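Local coordinates for methylocystis parvus OBBP MbnE (Methylocystis parvus OBBP, PDB 5ICQ), which probably binds methanobactin, a copper-chelating peptide, in the periplasm and takes part in its uptake as a solute-binding protein, at residues A336-R339 against E340-M344; L460-A463 against S464-R468; A396-E400 against G401-P405; I448-D452 against R453-R457. All blocks are in the same frame, centred on the assembly; numbering follows the deposited sequence.

All four contacts are local, made between residues close along the chain, and all lie within the family 5 solute-binding range. Interaction 1 is the most buried; interaction 2 is partly buried, and interactions 3 and 4 are surface contacts. Interactions 2 and 4 share helix 453-467, the first along its later turns and the second at its start, after strand 442-450. Inside, the chemistry is leucine on an aromatic face; at the helix ends it is capping, by a Schellman motif in interaction 3 and an aspartate N-cap in interaction 4. Interactions 1 and 2 meet where Tyr462 OH lies 2.8 Å from Phe342 O, a probable hydrogen bond.

Interaction 1: A336-R339 against E340-M344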
loop_
_atom_site.group_PDB
_atom_site.type_symbol
_atom_site.label_atom_id
_atom_site.label_comp_id
_atom_site.label_asym_id
_atom_site.label_seq_id
_atom_site.Cartn_x
_atom_site.Cartn_y
_atom_site.Cartn_z
ATOM N N ALA A 336 -6.542 3.493 -27.674
ATOM C CA ALA A 336 -5.295 3.567 -26.904
ATOM C C ALA A 336 -4.286 4.512 -27.544
ATOM O O ALA A 336 -3.407 5.044 -26.850
ATOM C CB ALA A 336 -4.665 2.177 -26.744
ATOM N N ARG A 337 -4.365 4.699 -28.865
ATOM C CA ARG A 337 -3.440 5.601 -29.546
ATOM C C ARG A 337 -3.710 7.046 -29.161
ATOM O O ARG A 337 -2.770 7.837 -28.995
ATOM C CB ARG A 337 -3.554 5.437 -31.069
ATOM C CG ARG A 337 -3.069 4.093 -31.606
ATOM C CD ARG A 337 -3.465 3.908 -33.068
ATOM N NE ARG A 337 -4.918 3.877 -33.241
ATOM C CZ ARG A 337 -5.525 3.567 -34.384
ATOM N NH1 ARG A 337 -4.802 3.253 -35.456
ATOM N NH2 ARG A 337 -6.848 3.577 -34.459
ATOM N N LEU A 338 -4.989 7.412 -29.038
ATOM C CA LEU A 338 -5.317 8.758 -28.559
ATOM C C LEU A 338 -4.914 8.941 -27.100
ATOM O O LEU A 338 -4.441 10.016 -26.714
ATOM C CB LEU A 338 -6.814 9.043 -28.748
ATOM C CG LEU A 338 -7.327 10.421 -28.282
ATOM C CD1 LEU A 338 -8.450 10.919 -29.193
ATOM C CD2 LEU A 338 -7.830 10.390 -26.840
ATOM N N ARG A 339 -5.127 7.921 -26.260
ATOM C CA ARG A 339 -4.701 8.041 -24.871
ATOM C C ARG A 339 -3.194 8.225 -24.784
ATOM O O ARG A 339 -2.712 9.053 -24.000
ATOM C CB ARG A 339 -5.145 6.822 -24.052
ATOM C CG ARG A 339 -6.666 6.617 -24.103
ATOM C CD ARG A 339 -7.182 5.609 -23.071
ATOM N NE ARG A 339 -6.663 4.249 -23.285
ATOM C CZ ARG A 339 -7.331 3.268 -23.881
ATOM N NH1 ARG A 339 -8.544 3.501 -24.403
ATOM N NH2 ARG A 339 -6.787 2.060 -23.981
ATOM N N GLU A 340 -2.433 7.454 -25.570
ATOM C CA GLU A 340 -0.980 7.630 -25.586
ATOM C C GLU A 340 -0.603 9.042 -26.019
ATOM O O GLU A 340 0.261 9.686 -25.406
ATOM C CB GLU A 340 -0.310 6.600 -26.503
ATOM C CG GLU A 340 1.200 6.868 -26.637
ATOM C CD GLU A 340 1.978 5.761 -27.335
ATOM O OE1 GLU A 340 1.365 4.861 -27.940
ATOM O OE2 GLU A 340 3.228 5.794 -27.265
ATOM N N ALA A 341 -1.241 9.543 -27.085
ATOM C CA ALA A 341 -0.932 10.887 -27.570
ATOM C C ALA A 341 -1.230 11.953 -26.520
ATOM O O ALA A 341 -0.436 12.885 -26.326
ATOM C CB ALA A 341 -1.729 11.176 -28.844
ATOM N N PHE A 342 -2.380 11.855 -25.846
ATOM C CA PHE A 342 -2.692 12.840 -24.818
ATOM C C PHE A 342 -1.674 12.782 -23.690
ATOM O O PHE A 342 -1.296 13.818 -23.126
ATOM C CB PHE A 342 -4.100 12.619 -24.260
ATOM C CG PHE A 342 -5.195 13.230 -25.083
ATOM C CD1 PHE A 342 -5.056 13.400 -26.453
ATOM C CD2 PHE A 342 -6.380 13.643 -24.473
ATOM C CE1 PHE A 342 -6.088 13.960 -27.206
ATOM C CE2 PHE A 342 -7.411 14.201 -25.216
ATOM C CZ PHE A 342 -7.266 14.358 -26.588
ATOM N N GLY A 343 -1.206 11.579 -23.364
ATOM C CA GLY A 343 -0.214 11.432 -22.315
ATOM C C GLY A 343 1.086 12.140 -22.629
ATOM O O GLY A 343 1.776 12.605 -21.721
ATOM N N MET A 344 1.434 12.240 -23.913
ATOM C CA MET A 344 2.656 12.926 -24.321
ATOM C C MET A 344 2.651 14.395 -23.953
ATOM O O MET A 344 3.716 15.020 -23.907
ATOM C CB MET A 344 2.843 12.828 -25.833
ATOM C CG MET A 344 3.160 11.454 -26.335
ATOM S SD MET A 344 3.262 11.505 -28.136
ATOM C CE MET A 344 3.644 9.779 -28.436
HETATM O O HOH W 1 -1.094 3.520 -28.087
#
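Leu338 and Phe342 make a one-turn i to i+4 aliphatic-aromatic contact on the buried side of the short alpha-helix 336-343, which packs against strand 322-326 and helix 415-427. The methyl CD2 of Leu338 sits over the middle of the Phe342 ring, 3.9 Å from its centroid and 7° off the ring normal, a CH-pi contact. With CG of Leu338 anti to the backbone N (chi1 180°), the branch is carried along the helix to meet the ring. Phe444 meets the same ring edge-to-face. An alanine in place of Phe342 would probably leave Leu338 CD2 without its aromatic face and open a gap beside Phe444. Beneath these side chains run regular i to i+4 backbone bonds, among them Phe342 N to Leu338 O at 2.9 Å. The chain of Arg339 bends at chi3 (-64°), bringing the guanidinium back so that Ala336 CA lies over one face, while its nitrogens bond the carbonyls of Phe333 and Gly564. Glu340 pairs with Arg395 through OE1. Glu340 OE1 also accepts from a water at 2.8 Å, and the water makes a weak bond to Ala336 O at 3.0 Å.

Interaction 2: L460-A463 against S464-R468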
loop_
_atom_site.group_PDB
_atom_site.type_symbol
_atom_site.label_atom_id
_atom_site.label_comp_id
_atom_site.label_asym_id
_atom_site.label_seq_id
_atom_site.Cartn_x
_atom_site.Cartn_y
_atom_site.Cartn_z
ATOM N N LEU A 460 -4.963 21.955 -14.267
ATOM C CA LEU A 460 -4.909 23.197 -15.035
ATOM C C LEU A 460 -3.629 23.278 -15.855
ATOM O O LEU A 460 -3.630 23.810 -16.972
ATOM C CB LEU A 460 -5.021 24.402 -14.091
ATOM C CG LEU A 460 -6.410 24.627 -13.480
ATOM C CD1 LEU A 460 -6.362 25.644 -12.328
ATOM C CD2 LEU A 460 -7.388 25.116 -14.577
ATOM N N ALA A 461 -2.517 22.790 -15.305
ATOM C CA ALA A 461 -1.286 22.747 -16.090
ATOM C C ALA A 461 -1.453 21.834 -17.295
ATOM O O ALA A 461 -1.088 22.191 -18.425
ATOM C CB ALA A 461 -0.121 22.285 -15.207
ATOM N N TYR A 462 -2.014 20.646 -17.068
ATOM C CA TYR A 462 -2.267 19.709 -18.154
ATOM C C TYR A 462 -3.219 20.306 -19.180
ATOM O O TYR A 462 -2.999 20.175 -20.392
ATOM C CB TYR A 462 -2.829 18.410 -17.569
ATOM C CG TYR A 462 -2.859 17.200 -18.496
ATOM C CD1 TYR A 462 -2.027 17.109 -19.609
ATOM C CD2 TYR A 462 -3.714 16.125 -18.220
ATOM C CE1 TYR A 462 -2.049 15.973 -20.438
ATOM C CE2 TYR A 462 -3.740 15.001 -19.024
ATOM C CZ TYR A 462 -2.915 14.934 -20.136
ATOM O OH TYR A 462 -2.965 13.816 -20.939
ATOM N N ALA A 463 -4.271 20.998 -18.717
ATOM C CA ALA A 463 -5.229 21.590 -19.649
ATOM C C ALA A 463 -4.547 22.604 -20.553
ATOM O O ALA A 463 -4.815 22.665 -21.763
ATOM C CB ALA A 463 -6.374 22.256 -18.880
ATOM N N SER A 464 -3.654 23.402 -19.976
ATOM C CA SER A 464 -2.925 24.402 -20.745
ATOM C C SER A 464 -2.053 23.751 -21.813
ATOM O O SER A 464 -1.932 24.268 -22.928
ATOM C CB SER A 464 -2.083 25.254 -19.792
ATOM O OG SER A 464 -1.412 26.280 -20.492
ATOM N N SER A 465 -1.435 22.613 -21.491
ATOM C CA SER A 465 -0.636 21.891 -22.482
ATOM C C SER A 465 -1.497 21.305 -23.593
ATOM O O SER A 465 -1.123 21.356 -24.773
ATOM C CB SER A 465 0.152 20.776 -21.796
ATOM O OG SER A 465 1.173 21.329 -20.985
ATOM N N LEU A 466 -2.635 20.708 -23.236
ATOM C CA LEU A 466 -3.496 20.099 -24.243
ATOM C C LEU A 466 -4.100 21.141 -25.169
ATOM O O LEU A 466 -4.376 20.844 -26.337
ATOM C CB LEU A 466 -4.599 19.282 -23.561
ATOM C CG LEU A 466 -4.048 17.957 -23.004
ATOM C CD1 LEU A 466 -5.017 17.355 -22.010
ATOM C CD2 LEU A 466 -3.758 16.945 -24.134
ATOM N N ALA A 467 -4.320 22.360 -24.671
ATOM C CA ALA A 467 -4.812 23.425 -25.539
ATOM C C ALA A 467 -3.893 23.637 -26.735
ATOM O O ALA A 467 -4.353 24.066 -27.802
ATOM C CB ALA A 467 -4.958 24.728 -24.751
ATOM N N ARG A 468 -2.602 23.344 -26.578
ATOM C CA ARG A 468 -1.643 23.543 -27.662
ATOM C C ARG A 468 -1.845 22.577 -28.824
ATOM O O ARG A 468 -1.350 22.856 -29.919
ATOM C CB ARG A 468 -0.209 23.441 -27.133
ATOM C CG ARG A 468 0.194 24.616 -26.228
ATOM C CD ARG A 468 1.531 24.386 -25.530
ATOM N NE ARG A 468 2.410 23.498 -26.288
ATOM C CZ ARG A 468 2.769 22.279 -25.898
ATOM N NH1 ARG A 468 2.322 21.789 -24.742
ATOM N NH2 ARG A 468 3.571 21.550 -26.661
#
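Tyr462 and Leu466 form an i to i+4 aromatic-aliphatic pair on the inward side of helix 453-467, the crossover helix of a beta-alpha-beta unit whose strands are 442-450 and 472-477. The contact is a CH-pi one: Leu466 CD1 stands over the centre of the phenol ring, 3.7 Å from its centroid and 13° off the normal. The nearest ring atom is Tyr462 CE1, 3.6 Å from Leu466 CD1, and Leu466 CG follows behind at 3.8 Å from the same CE1. The first torsions bring the two together. In Tyr462 CG lies anti to the backbone N (chi1 -166°), and in Leu466 CG lies beside the backbone N (chi1 -75°), which turns CD1 back toward the ring of the preceding turn.

The main chain below is ordinary alpha-helix. Leu466 N donates to Tyr462 O at 2.9 Å, tying together the very residues whose side chains pack, and Ala467 N does the same to Ala463 O at 3.0 Å. At its far end the tyrosine hydroxyl is hydrogen-bonded to Phe342 O, which is likely to limit the swing of the ring. A leucine here has no hydroxyl, and would probably leave Phe342 O without this partner and Leu466 CD1 without a flat face to rest on.

Around the pair, Tyr462 touches Ile448 and Leu466 touches Phe446, both of strand 442-450. Ala463 and Leu466 lie against Val473 of strand 472-477, while Ala461 turns to Trp350 and Val351 of helix 348-355.

Interaction 3: A396-E400 against G401-P405. With SO4 (sulfate ion), chain D.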
loop_
_atom_site.group_PDB
_atom_site.type_symbol
_atom_site.label_atom_id
_atom_site.label_comp_id
_atom_site.label_asym_id
_atom_site.label_seq_id
_atom_site.Cartn_x
_atom_site.Cartn_y
_atom_site.Cartn_z
ATOM N N ALA A 396 5.721 -2.480 -28.937
ATOM C CA ALA A 396 7.133 -2.831 -29.101
ATOM C C ALA A 396 8.036 -1.958 -28.236
ATOM O O ALA A 396 9.019 -2.448 -27.667
ATOM C CB ALA A 396 7.546 -2.718 -30.573
ATOM N N GLU A 397 7.715 -0.661 -28.124
ATOM C CA GLU A 397 8.541 0.255 -27.337
ATOM C C GLU A 397 8.593 -0.181 -25.876
ATOM O O GLU A 397 9.624 -0.051 -25.204
ATOM C CB GLU A 397 7.990 1.685 -27.459
ATOM C CG GLU A 397 6.518 1.833 -26.994
ATOM C CD GLU A 397 5.900 3.207 -27.252
ATOM O OE1 GLU A 397 6.616 4.148 -27.662
ATOM O OE2 GLU A 397 4.677 3.345 -27.028
ATOM N N ILE A 398 7.495 -0.739 -25.378
ATOM C CA ILE A 398 7.450 -1.204 -23.996
ATOM C C ILE A 398 8.023 -2.613 -23.870
ATOM O O ILE A 398 8.693 -2.939 -22.877
ATOM C CB ILE A 398 5.995 -1.098 -23.499
ATOM C CG1 ILE A 398 5.655 0.385 -23.302
ATOM C CG2 ILE A 398 5.795 -1.897 -22.208
ATOM C CD1 ILE A 398 4.182 0.688 -23.127
ATOM N N LEU A 399 7.799 -3.459 -24.878
ATOM C CA LEU A 399 8.324 -4.823 -24.839
ATOM C C LEU A 399 9.847 -4.819 -24.745
ATOM O O LEU A 399 10.436 -5.642 -24.040
ATOM C CB LEU A 399 7.873 -5.604 -26.077
ATOM C CG LEU A 399 8.190 -7.109 -26.110
ATOM C CD1 LEU A 399 7.388 -7.864 -25.062
ATOM C CD2 LEU A 399 7.930 -7.688 -27.499
ATOM N N GLU A 400 10.501 -3.876 -25.419
ATOM C CA GLU A 400 11.959 -3.856 -25.444
ATOM C C GLU A 400 12.575 -3.017 -24.323
ATOM O O GLU A 400 13.806 -2.932 -24.237
ATOM C CB GLU A 400 12.449 -3.367 -26.811
ATOM C CG GLU A 400 11.950 -4.221 -27.985
ATOM C CD GLU A 400 12.194 -5.729 -27.805
ATOM O OE1 GLU A 400 13.191 -6.120 -27.160
ATOM O OE2 GLU A 400 11.387 -6.530 -28.326
ATOM N N GLY A 401 11.763 -2.432 -23.447
ATOM C CA GLY A 401 12.282 -1.638 -22.348
ATOM C C GLY A 401 12.822 -0.277 -22.740
ATOM O O GLY A 401 13.665 0.269 -22.031
ATOM N N GLU A 402 12.375 0.278 -23.866
ATOM C CA GLU A 402 12.800 1.596 -24.314
ATOM C C GLU A 402 11.828 2.704 -23.942
ATOM O O GLU A 402 12.164 3.881 -24.116
ATOM C CB GLU A 402 12.988 1.611 -25.836
ATOM C CG GLU A 402 14.015 0.617 -26.314
ATOM C CD GLU A 402 14.374 0.815 -27.772
ATOM O OE1 GLU A 402 13.732 1.655 -28.442
ATOM O OE2 GLU A 402 15.304 0.133 -28.241
ATOM N N TRP A 403 10.638 2.370 -23.458
ATOM C CA TRP A 403 9.611 3.378 -23.237
ATOM C C TRP A 403 9.747 4.027 -21.862
ATOM O O TRP A 403 10.113 3.381 -20.877
ATOM C CB TRP A 403 8.213 2.762 -23.375
ATOM C CG TRP A 403 7.108 3.760 -23.175
ATOM C CD1 TRP A 403 6.549 4.573 -24.133
ATOM C CD2 TRP A 403 6.438 4.069 -21.945
ATOM N NE1 TRP A 403 5.564 5.359 -23.568
ATOM C CE2 TRP A 403 5.478 5.071 -22.228
ATOM C CE3 TRP A 403 6.545 3.591 -20.631
ATOM C CZ2 TRP A 403 4.636 5.599 -21.249
ATOM C CZ3 TRP A 403 5.703 4.117 -19.660
ATOM C CH2 TRP A 403 4.767 5.114 -19.973
ATOM N N ARG A 404 9.425 5.317 -21.807
ATOM C CA ARG A 404 9.266 6.084 -20.582
ATOM C C ARG A 404 8.170 7.105 -20.838
ATOM O O ARG A 404 7.942 7.475 -21.997
ATOM C CB ARG A 404 10.563 6.809 -20.187
ATOM C CG ARG A 404 10.953 7.872 -21.222
ATOM C CD ARG A 404 12.240 8.623 -20.886
ATOM N NE ARG A 404 12.587 9.553 -21.960
ATOM C CZ ARG A 404 13.655 10.346 -21.960
ATOM N NH1 ARG A 404 14.491 10.335 -20.935
ATOM N NH2 ARG A 404 13.878 11.155 -22.989
ATOM N N PRO A 405 7.485 7.588 -19.801
ATOM C CA PRO A 405 6.610 8.744 -19.990
ATOM C C PRO A 405 7.410 9.874 -20.609
ATOM O O PRO A 405 8.544 10.131 -20.184
ATOM C CB PRO A 405 6.151 9.090 -18.563
ATOM C CG PRO A 405 6.296 7.807 -17.802
ATOM C CD PRO A 405 7.534 7.170 -18.386
HETATM S S SO4 D . 3.560 -1.571 -32.017
HETATM O O1 SO4 D . 3.478 -2.116 -33.369
HETATM O O2 SO4 D . 2.261 -1.027 -31.632
HETATM O O3 SO4 D . 4.571 -0.518 -31.985
HETATM O O4 SO4 D . 3.936 -2.650 -31.113
#
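Ile398 and Trp403 make the tight part of this contact, where the chain leaves the short helix 396-399 through a Schellman motif and folds back over it. Ile398 CG1 presses on Trp403 CB at 3.5 Å, and the two side chains run alongside each other. The isoleucine methyl CD1 lies over one face of the indole, toward its rim; the ring nitrogen of Pro405 lies over the opposite face. Glu402 N donates to Glu397 O at 3.1 Å and Gly401 N to Ile398 O at 3.2 Å, the two hydrogen bonds of the Schellman motif. Gly401 has positive phi (74°), and a CB there would clash with Glu400 O.

Glu397 forms the polar edge of this packed part. Its CG sits between backbone N and carbonyl carbon (chi1 58°), which brings the carboxylate obliquely to the indole, Glu397 CD 3.5 Å from Trp403 CD1, with the planes 59° apart. Its OE2 also lies near Glu340 OE2, with Arg395 as a long, weak ion-pair partner.

The solvent side is looser: Glu402 is exposed, and Glu400 forms a salt bridge with Arg384. At the helix start, Ala396 N donates to O4 of a sulfate, probably from the crystallisation liquor, at 2.8 Å; Arg395 also holds this ion.

Ile398 and Trp403 both rest on Leu562 of helix 547-563, while Leu399 faces Arg384 and Leu387 of helix 381-387.

Interaction 4: I448-D452 against R453-R457; sequences IMVKD and RDQER
Asp452 is the N-cap of helix 453-467, its carboxylate accepting from the main chain of Gln455 at the turn where strand 442-450 passes into the crossover helix of a beta-alpha-beta unit.

Hydrogen bonds carry most of the contact. Asp452 OD1 accepts from Gln455 N at 2.9 Å, almost straight (175° at the hydrogen), thereby satisfying an amide of the first turn that has no helical carbonyl before it. The positive end of the helix dipole probably stabilises the charge on Asp452. The aspartate reaches there because CG sits between its backbone N and carbonyl carbon (chi1 58°), folding the carboxylate over the helix start. Its main chain completes the turn, Asp452 O taking Glu456 N at 2.9 Å. Gln455 answers in the other direction: its extended side chain returns to the strand end, and Gln455 OE1 accepts from Lys451 N at 3.1 Å, the donor lying above the amide plane.

Apolar contacts fill in behind. Val450 CG2 meets Glu456 CB at 3.9 Å, the two side chains crossing at about a right angle, while the CG methylene of Lys451 lies against the Gln455 amide. Val450 also packs on Val475 and Leu477 of strand 472-477.

On the outward side, Arg453 folds back through bends at chi2 and chi3 until one face of its guanidinium covers Asp452 CB, and a water links its NH1 to Lys451 O. At the strand end another water donates to Met449 O, at 2.7 Å, and to Gln455 OE1, at 2.8 Å.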
loop_
_atom_site.group_PDB
_atom_site.type_symbol
_atom_site.label_atom_id
_atom_site.label_comp_id
_atom_site.label_asym_id
_atom_site.label_seq_id
_atom_site.Cartn_x
_atom_site.Cartn_y
_atom_site.Cartn_z
ATOM N N ILE A 448 -11.783 17.294 -16.631
ATOM C CA ILE A 448 -11.038 16.620 -15.566
ATOM C C ILE A 448 -11.706 16.956 -14.246
ATOM O O ILE A 448 -11.722 18.122 -13.833
ATOM C CB ILE A 448 -9.560 17.047 -15.526
ATOM C CG1 ILE A 448 -8.868 16.781 -16.867
ATOM C CG2 ILE A 448 -8.825 16.315 -14.367
ATOM C CD1 ILE A 448 -7.417 17.303 -16.913
ATOM N N MET A 449 -12.230 15.948 -13.556
ATOM C CA MET A 449 -12.845 16.173 -12.255
ATOM C C MET A 449 -11.770 16.095 -11.177
ATOM O O MET A 449 -11.002 15.130 -11.138
ATOM C CB MET A 449 -13.946 15.139 -11.994
ATOM C CG MET A 449 -14.541 15.223 -10.608
ATOM S SD MET A 449 -15.868 13.999 -10.345
ATOM C CE MET A 449 -14.940 12.470 -10.201
ATOM N N VAL A 450 -11.708 17.108 -10.304
ATOM C CA VAL A 450 -10.703 17.139 -9.248
ATOM C C VAL A 450 -11.370 17.382 -7.898
ATOM O O VAL A 450 -12.490 17.882 -7.806
ATOM C CB VAL A 450 -9.612 18.207 -9.498
ATOM C CG1 VAL A 450 -8.819 17.894 -10.771
ATOM C CG2 VAL A 450 -10.225 19.604 -9.576
ATOM N N LYS A 451 -10.651 17.017 -6.833
ATOM C CA LYS A 451 -11.209 17.082 -5.488
ATOM C C LYS A 451 -10.552 18.106 -4.574
ATOM O O LYS A 451 -11.128 18.424 -3.531
ATOM C CB LYS A 451 -11.140 15.705 -4.813
ATOM C CG LYS A 451 -9.745 15.274 -4.398
ATOM C CD LYS A 451 -9.829 14.018 -3.528
ATOM C CE LYS A 451 -8.464 13.531 -3.086
ATOM N NZ LYS A 451 -8.599 12.411 -2.106
ATOM N N ASP A 452 -9.381 18.641 -4.924
ATOM C CA ASP A 452 -8.759 19.646 -4.065
ATOM C C ASP A 452 -7.885 20.567 -4.910
ATOM O O ASP A 452 -7.771 20.395 -6.124
ATOM C CB ASP A 452 -7.977 18.988 -2.920
ATOM C CG ASP A 452 -6.885 18.038 -3.399
ATOM O OD1 ASP A 452 -6.200 18.325 -4.403
ATOM O OD2 ASP A 452 -6.675 17.003 -2.732
ATOM N N ARG A 453 -7.261 21.553 -4.246
ATOM C CA ARG A 453 -6.497 22.591 -4.944
ATOM C C ARG A 453 -5.229 22.039 -5.575
ATOM O O ARG A 453 -4.813 22.500 -6.646
ATOM C CB ARG A 453 -6.111 23.729 -3.988
ATOM C CG ARG A 453 -7.229 24.636 -3.502
ATOM C CD ARG A 453 -8.179 23.950 -2.542
ATOM N NE ARG A 453 -7.541 22.969 -1.655
ATOM C CZ ARG A 453 -8.197 22.026 -0.996
ATOM N NH1 ARG A 453 -9.519 21.934 -1.128
ATOM N NH2 ARG A 453 -7.549 21.177 -0.217
ATOM N N ASP A 454 -4.558 21.107 -4.897
ATOM C CA ASP A 454 -3.362 20.512 -5.482
ATOM C C ASP A 454 -3.699 19.793 -6.786
ATOM O O ASP A 454 -3.023 19.982 -7.805
ATOM C CB ASP A 454 -2.697 19.567 -4.479
ATOM C CG ASP A 454 -1.335 19.067 -4.953
ATOM O OD1 ASP A 454 -0.582 19.866 -5.549
ATOM O OD2 ASP A 454 -1.016 17.875 -4.733
ATOM N N GLN A 455 -4.756 18.972 -6.778
ATOM C CA GLN A 455 -5.193 18.324 -8.013
ATOM C C GLN A 455 -5.595 19.348 -9.065
ATOM O O GLN A 455 -5.311 19.167 -10.256
ATOM C CB GLN A 455 -6.370 17.391 -7.742
ATOM C CG GLN A 455 -5.966 16.105 -7.001
ATOM C CD GLN A 455 -7.073 15.075 -7.039
ATOM O OE1 GLN A 455 -8.152 15.338 -7.565
ATOM N NE2 GLN A 455 -6.812 13.893 -6.489
ATOM N N GLU A 456 -6.307 20.396 -8.656
ATOM C CA GLU A 456 -6.760 21.395 -9.619
ATOM C C GLU A 456 -5.579 22.063 -10.317
ATOM O O GLU A 456 -5.612 22.280 -11.534
ATOM C CB GLU A 456 -7.653 22.434 -8.929
ATOM C CG GLU A 456 -8.228 23.459 -9.920
ATOM C CD GLU A 456 -9.141 24.494 -9.280
ATOM O OE1 GLU A 456 -10.141 24.906 -9.911
ATOM O OE2 GLU A 456 -8.872 24.894 -8.135
ATOM N N ARG A 457 -4.514 22.376 -9.577
ATOM C CA ARG A 457 -3.356 23.002 -10.220
ATOM C C ARG A 457 -2.685 22.054 -11.204
ATOM O O ARG A 457 -2.263 22.477 -12.287
ATOM C CB ARG A 457 -2.332 23.455 -9.183
ATOM C CG ARG A 457 -2.840 24.498 -8.222
ATOM C CD ARG A 457 -1.713 24.985 -7.350
ATOM N NE ARG A 457 -2.094 25.005 -5.946
ATOM C CZ ARG A 457 -3.009 25.817 -5.428
ATOM N NH1 ARG A 457 -3.665 26.688 -6.192
ATOM N NH2 ARG A 457 -3.276 25.750 -4.136
HETATM O O HOH W 2 -9.434 13.762 -9.435
HETATM O O HOH W 3 -10.957 19.324 -0.744
#